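Local coordinates for amino acid ABC superfamily ATP binding cassette transporter, binding protein (Streptococcus pneumoniae, PDB 4H5G) that binds L-arginine and probably delivers it to the membrane part of an amino acid ABC transporter for uptake, at residues M61-G73 / A78-F92. Residues are numbered along the deposited sequence; the frame is centred on the assembly and turned at random.
Sequences MSFDNVLTSLQTG and AVAGISATDERKEVF. With ARG (arginine), chain L.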
loop_
_atom_site.group_PDB
_atom_site.type_symbol
_atom_site.label_atom_id
_atom_site.label_comp_id
_atom_site.label_asym_id
_atom_site.label_seq_id
_atom_site.Cartn_x
_atom_site.Cartn_y
_atom_site.Cartn_z
ATOM N N MET A 61 -4.511 6.244 -9.307
ATOM C CA MET A 61 -5.784 6.765 -8.823
ATOM C C MET A 61 -5.746 6.786 -7.305
ATOM O O MET A 61 -4.737 6.444 -6.710
ATOM C CB MET A 61 -6.903 5.849 -9.295
ATOM C CG MET A 61 -6.786 4.463 -8.683
ATOM S SD MET A 61 -7.811 3.306 -9.609
ATOM C CE MET A 61 -6.859 3.159 -11.119
ATOM N N SER A 62 -6.833 7.184 -6.660
ATOM C CA SER A 62 -6.839 7.130 -5.201
ATOM C C SER A 62 -7.069 5.699 -4.758
ATOM O O SER A 62 -7.680 4.904 -5.479
ATOM C CB SER A 62 -7.914 8.046 -4.625
ATOM O OG SER A 62 -7.648 9.397 -4.945
ATOM N N PHE A 63 -6.603 5.367 -3.560
ATOM C CA PHE A 63 -6.660 3.980 -3.126
ATOM C C PHE A 63 -8.066 3.405 -3.149
ATOM O O PHE A 63 -8.257 2.264 -3.579
ATOM C CB PHE A 63 -6.042 3.756 -1.747
ATOM C CG PHE A 63 -6.026 2.300 -1.354
ATOM C CD1 PHE A 63 -5.034 1.458 -1.819
ATOM C CD2 PHE A 63 -7.049 1.763 -0.583
ATOM C CE1 PHE A 63 -5.032 0.111 -1.481
ATOM C CE2 PHE A 63 -7.068 0.412 -0.260
ATOM C CZ PHE A 63 -6.060 -0.411 -0.703
ATOM N N ASP A 64 -9.043 4.185 -2.690
ATOM C CA ASP A 64 -10.408 3.676 -2.546
ATOM C C ASP A 64 -11.100 3.322 -3.865
ATOM O O ASP A 64 -12.208 2.772 -3.858
ATOM C CB ASP A 64 -11.301 4.598 -1.687
ATOM C CG ASP A 64 -11.446 5.994 -2.252
ATOM O OD1 ASP A 64 -10.923 6.276 -3.345
ATOM O OD2 ASP A 64 -12.109 6.819 -1.588
ATOM N N ASN A 65 -10.435 3.596 -4.987
ATOM C CA ASN A 65 -10.966 3.167 -6.289
ATOM C C ASN A 65 -10.107 2.122 -6.995
ATOM O O ASN A 65 -10.442 1.694 -8.100
ATOM C CB ASN A 65 -11.205 4.375 -7.212
ATOM C CG ASN A 65 -12.573 4.337 -7.872
ATOM O OD1 ASN A 65 -13.372 3.428 -7.618
ATOM N ND2 ASN A 65 -12.862 5.330 -8.699
ATOM N N VAL A 66 -9.013 1.705 -6.359
ATOM C CA VAL A 66 -8.093 0.754 -6.981
ATOM C C VAL A 66 -8.762 -0.603 -7.228
ATOM O O VAL A 66 -8.744 -1.126 -8.351
ATOM C CB VAL A 66 -6.797 0.606 -6.146
ATOM C CG1 VAL A 66 -6.030 -0.648 -6.550
ATOM C CG2 VAL A 66 -5.897 1.843 -6.288
ATOM N N LEU A 67 -9.373 -1.175 -6.193
ATOM C CA LEU A 67 -10.035 -2.472 -6.380
ATOM C C LEU A 67 -11.240 -2.392 -7.324
ATOM O O LEU A 67 -11.484 -3.296 -8.132
ATOM C CB LEU A 67 -10.410 -3.080 -5.023
ATOM C CG LEU A 67 -9.177 -3.526 -4.233
ATOM C CD1 LEU A 67 -9.602 -3.949 -2.822
ATOM C CD2 LEU A 67 -8.466 -4.682 -4.934
ATOM N N THR A 68 -12.005 -1.310 -7.254
ATOM C CA THR A 68 -13.153 -1.136 -8.145
ATOM C C THR A 68 -12.706 -1.070 -9.608
ATOM O O THR A 68 -13.355 -1.621 -10.494
ATOM C CB THR A 68 -13.967 0.126 -7.770
ATOM O OG1 THR A 68 -14.527 -0.050 -6.461
ATOM C CG2 THR A 68 -15.089 0.383 -8.774
ATOM N N SER A 69 -11.594 -0.388 -9.862
ATOM C CA SER A 69 -11.095 -0.279 -11.238
ATOM C C SER A 69 -10.643 -1.632 -11.772
ATOM O O SER A 69 -10.814 -1.929 -12.951
ATOM C CB SER A 69 -9.962 0.749 -11.348
ATOM O OG SER A 69 -8.800 0.314 -10.676
ATOM N N LEU A 70 -10.068 -2.458 -10.902
ATOM C CA LEU A 70 -9.707 -3.826 -11.293
ATOM C C LEU A 70 -10.967 -4.601 -11.587
ATOM O O LEU A 70 -11.090 -5.251 -12.621
ATOM C CB LEU A 70 -8.919 -4.513 -10.164
ATOM C CG LEU A 70 -8.678 -6.027 -10.296
ATOM C CD1 LEU A 70 -7.742 -6.371 -11.482
ATOM C CD2 LEU A 70 -8.093 -6.589 -8.987
ATOM N N GLN A 71 -11.933 -4.501 -10.686
ATOM C CA GLN A 71 -13.186 -5.253 -10.806
ATOM C C GLN A 71 -13.924 -4.948 -12.114
ATOM O O GLN A 71 -14.496 -5.844 -12.753
ATOM C CB GLN A 71 -14.094 -4.935 -9.608
ATOM C CG GLN A 71 -15.370 -5.766 -9.522
ATOM C CD GLN A 71 -16.228 -5.400 -8.311
ATOM O OE1 GLN A 71 -17.226 -6.064 -8.016
ATOM N NE2 GLN A 71 -15.841 -4.340 -7.607
ATOM N N THR A 72 -13.911 -3.681 -12.521
ATOM C CA THR A 72 -14.688 -3.282 -13.705
ATOM C C THR A 72 -13.901 -3.320 -15.018
ATOM O O THR A 72 -14.409 -2.901 -16.056
ATOM C CB THR A 72 -15.324 -1.891 -13.523
ATOM O OG1 THR A 72 -14.285 -0.915 -13.418
ATOM C CG2 THR A 72 -16.175 -1.848 -12.257
ATOM N N GLY A 73 -12.663 -3.789 -14.956
ATOM C CA GLY A 73 -11.880 -4.054 -16.157
ATOM C C GLY A 73 -10.957 -2.950 -16.651
ATOM O O GLY A 73 -10.480 -3.007 -17.791
ATOM N N ALA A 78 -4.249 -5.251 -9.590
ATOM C CA ALA A 78 -4.116 -4.107 -8.681
ATOM C C ALA A 78 -2.958 -4.407 -7.742
ATOM O O ALA A 78 -2.896 -5.481 -7.143
ATOM C CB ALA A 78 -5.401 -3.878 -7.913
ATOM N N VAL A 79 -2.027 -3.463 -7.632
ATOM C CA VAL A 79 -0.855 -3.627 -6.760
ATOM C C VAL A 79 -0.689 -2.299 -6.046
ATOM O O VAL A 79 -0.317 -1.299 -6.657
ATOM C CB VAL A 79 0.414 -3.951 -7.557
ATOM C CG1 VAL A 79 1.580 -4.235 -6.601
ATOM C CG2 VAL A 79 0.203 -5.172 -8.478
ATOM N N ALA A 80 -0.990 -2.283 -4.750
ATOM C CA ALA A 80 -0.998 -1.014 -4.015
ATOM C C ALA A 80 -0.877 -1.248 -2.522
ATOM O O ALA A 80 -1.628 -0.662 -1.737
ATOM C CB ALA A 80 -2.279 -0.236 -4.327
ATOM N N GLY A 81 0.057 -2.119 -2.137
ATOM C CA GLY A 81 0.209 -2.464 -0.723
ATOM C C GLY A 81 -1.104 -2.997 -0.174
ATOM O O GLY A 81 -1.536 -2.656 0.936
ATOM N N ILE A 82 -1.746 -3.850 -0.962
ATOM C CA ILE A 82 -3.115 -4.272 -0.664
ATOM C C ILE A 82 -3.144 -5.478 0.259
ATOM O O ILE A 82 -2.662 -6.550 -0.107
ATOM C CB ILE A 82 -3.856 -4.649 -1.957
ATOM C CG1 ILE A 82 -3.901 -3.443 -2.910
ATOM C CG2 ILE A 82 -5.263 -5.174 -1.642
ATOM C CD1 ILE A 82 -4.451 -3.785 -4.305
ATOM N N SER A 83 -3.730 -5.302 1.446
ATOM C CA SER A 83 -3.927 -6.408 2.390
ATOM C C SER A 83 -4.890 -7.459 1.826
ATOM O O SER A 83 -6.013 -7.140 1.444
ATOM C CB SER A 83 -4.482 -5.859 3.711
ATOM O OG SER A 83 -3.617 -4.904 4.286
ATOM N N ALA A 84 -4.471 -8.723 1.805
ATOM C CA ALA A 84 -5.336 -9.787 1.283
ATOM C C ALA A 84 -6.314 -10.278 2.361
ATOM O O ALA A 84 -6.153 -11.367 2.928
ATOM C CB ALA A 84 -4.495 -10.935 0.735
ATOM N N THR A 85 -7.347 -9.478 2.620
ATOM C CA THR A 85 -8.307 -9.801 3.686
ATOM C C THR A 85 -9.339 -10.842 3.257
ATOM O O THR A 85 -9.590 -11.029 2.070
ATOM C CB THR A 85 -9.055 -8.537 4.138
ATOM O OG1 THR A 85 -9.917 -8.110 3.079
ATOM C CG2 THR A 85 -8.068 -7.414 4.465
ATOM N N ASP A 86 -9.947 -11.506 4.236
ATOM C CA ASP A 86 -10.997 -12.476 3.950
ATOM C C ASP A 86 -12.145 -11.826 3.174
ATOM O O ASP A 86 -12.682 -12.414 2.235
ATOM C CB ASP A 86 -11.509 -13.104 5.248
ATOM C CG ASP A 86 -10.511 -14.067 5.867
ATOM O OD1 ASP A 86 -9.598 -14.538 5.159
ATOM O OD2 ASP A 86 -10.645 -14.362 7.073
ATOM N N GLU A 87 -12.493 -10.603 3.567
ATOM C CA GLU A 87 -13.576 -9.852 2.930
ATOM C C GLU A 87 -13.252 -9.621 1.459
ATOM O O GLU A 87 -14.078 -9.843 0.566
ATOM C CB GLU A 87 -13.789 -8.505 3.640
ATOM C CG GLU A 87 -14.327 -8.603 5.071
ATOM C CD GLU A 87 -13.397 -9.351 6.022
ATOM O OE1 GLU A 87 -12.161 -9.187 5.900
ATOM O OE2 GLU A 87 -13.900 -10.117 6.876
ATOM N N ARG A 88 -12.031 -9.183 1.200
ATOM C CA ARG A 88 -11.638 -8.902 -0.174
ATOM C C ARG A 88 -11.538 -10.174 -0.995
ATOM O O ARG A 88 -11.780 -10.161 -2.198
ATOM C CB ARG A 88 -10.330 -8.113 -0.203
ATOM C CG ARG A 88 -10.513 -6.658 0.227
ATOM C CD ARG A 88 -9.187 -5.997 0.486
ATOM N NE ARG A 88 -9.338 -4.585 0.836
ATOM C CZ ARG A 88 -8.335 -3.813 1.228
ATOM N NH1 ARG A 88 -7.124 -4.334 1.341
ATOM N NH2 ARG A 88 -8.545 -2.535 1.516
ATOM N N LYS A 89 -11.204 -11.281 -0.337
ATOM C CA LYS A 89 -11.102 -12.560 -1.038
ATOM C C LYS A 89 -12.450 -13.088 -1.517
ATOM O O LYS A 89 -12.498 -14.016 -2.320
ATOM C CB LYS A 89 -10.398 -13.607 -0.162
ATOM C CG LYS A 89 -8.900 -13.366 0.000
ATOM C CD LYS A 89 -8.269 -14.391 0.957
ATOM C CE LYS A 89 -6.754 -14.182 1.096
ATOM N NZ LYS A 89 -6.146 -15.186 2.037
ATOM N N GLU A 90 -13.539 -12.513 -1.016
ATOM C CA GLU A 90 -14.870 -12.875 -1.502
ATOM C C GLU A 90 -15.100 -12.353 -2.920
ATOM O O GLU A 90 -15.889 -12.915 -3.678
ATOM C CB GLU A 90 -15.953 -12.327 -0.574
ATOM C CG GLU A 90 -15.923 -12.932 0.809
ATOM C CD GLU A 90 -16.922 -12.292 1.752
ATOM O OE1 GLU A 90 -17.976 -11.809 1.285
ATOM O OE2 GLU A 90 -16.646 -12.275 2.970
ATOM N N VAL A 91 -14.405 -11.276 -3.267
ATOM C CA VAL A 91 -14.628 -10.569 -4.532
ATOM C C VAL A 91 -13.477 -10.751 -5.517
ATOM O O VAL A 91 -13.701 -10.856 -6.720
ATOM C CB VAL A 91 -14.828 -9.050 -4.282
ATOM C CG1 VAL A 91 -15.063 -8.297 -5.607
ATOM C CG2 VAL A 91 -15.968 -8.815 -3.310
ATOM N N PHE A 92 -12.251 -10.799 -4.998
ATOM C CA PHE A 92 -11.051 -10.930 -5.822
ATOM C C PHE A 92 -10.266 -12.187 -5.491
ATOM O O PHE A 92 -10.430 -12.761 -4.416
ATOM C CB PHE A 92 -10.134 -9.723 -5.586
ATOM C CG PHE A 92 -10.804 -8.418 -5.857
ATOM C CD1 PHE A 92 -10.897 -7.943 -7.152
ATOM C CD2 PHE A 92 -11.369 -7.690 -4.831
ATOM C CE1 PHE A 92 -11.533 -6.750 -7.418
ATOM C CE2 PHE A 92 -12.013 -6.493 -5.094
ATOM C CZ PHE A 92 -12.091 -6.029 -6.397
HETATM N N ARG L . -2.680 -2.134 3.396
HETATM C CA ARG L . -3.874 -1.283 3.516
HETATM C C ARG L . -5.050 -1.884 2.779
HETATM O O ARG L . -4.903 -2.759 1.910
HETATM C CB ARG L . -3.598 0.133 2.990
HETATM C CG ARG L . -2.984 0.190 1.594
HETATM C CD ARG L . -2.946 1.628 1.056
HETATM N NE ARG L . -2.200 1.715 -0.208
HETATM C CZ ARG L . -1.964 2.839 -0.878
HETATM N NH1 ARG L . -1.266 2.808 -2.012
HETATM N NH2 ARG L . -2.425 3.993 -0.410
HETATM O OXT ARG L . -6.194 -1.508 3.046
#
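The carboxylate oxygen O of the bound arginine is gripped by two donors of segment 78-92, Arg88 NH1 at 2.8 Å in a nearly straight bond (171°) and the backbone N of Ser83. Arg88 NH2 takes the other oxygen, OXT, at 3.0 Å, so the guanidinium clasps the carboxylate with both terminal nitrogens. Its rotation is fixed further by NH1 donating to a lone pair of Ser83 O, in the carbonyl plane. From 61-73, Leu67 CD1 lies over one guanidinium face, 3.7 Å from Arg88 NE, while Arg88 NH2 sits at the edge of the Phe63 ring. That ring, swung out with CG anti to the backbone N (chi1 -176°), offers a face to the aliphatic CD of the ligand, whose NE donates to Ala80 O. This is the ligand cleft of the periplasmic binding protein type II fold; Asp171, Gln129 and Val133 are among its further ligand partners. Away from the ligand, helix 66-71 packs on the end of strand 77-78 and the chain that follows it: Val66 CG1 meets Ala78 CB at 3.6 Å, with Ile82 CD1 reaching both Val66 and Leu67. Farther along, the Phe92 ring is clamped between Leu67 CD2 over one face, a CH-pi contact 4.1 Å from the centroid, and Val91 CG1 over the opposite face. Leu70 CD2 approaches this ring obliquely, 3.6 Å from Phe92 CD1.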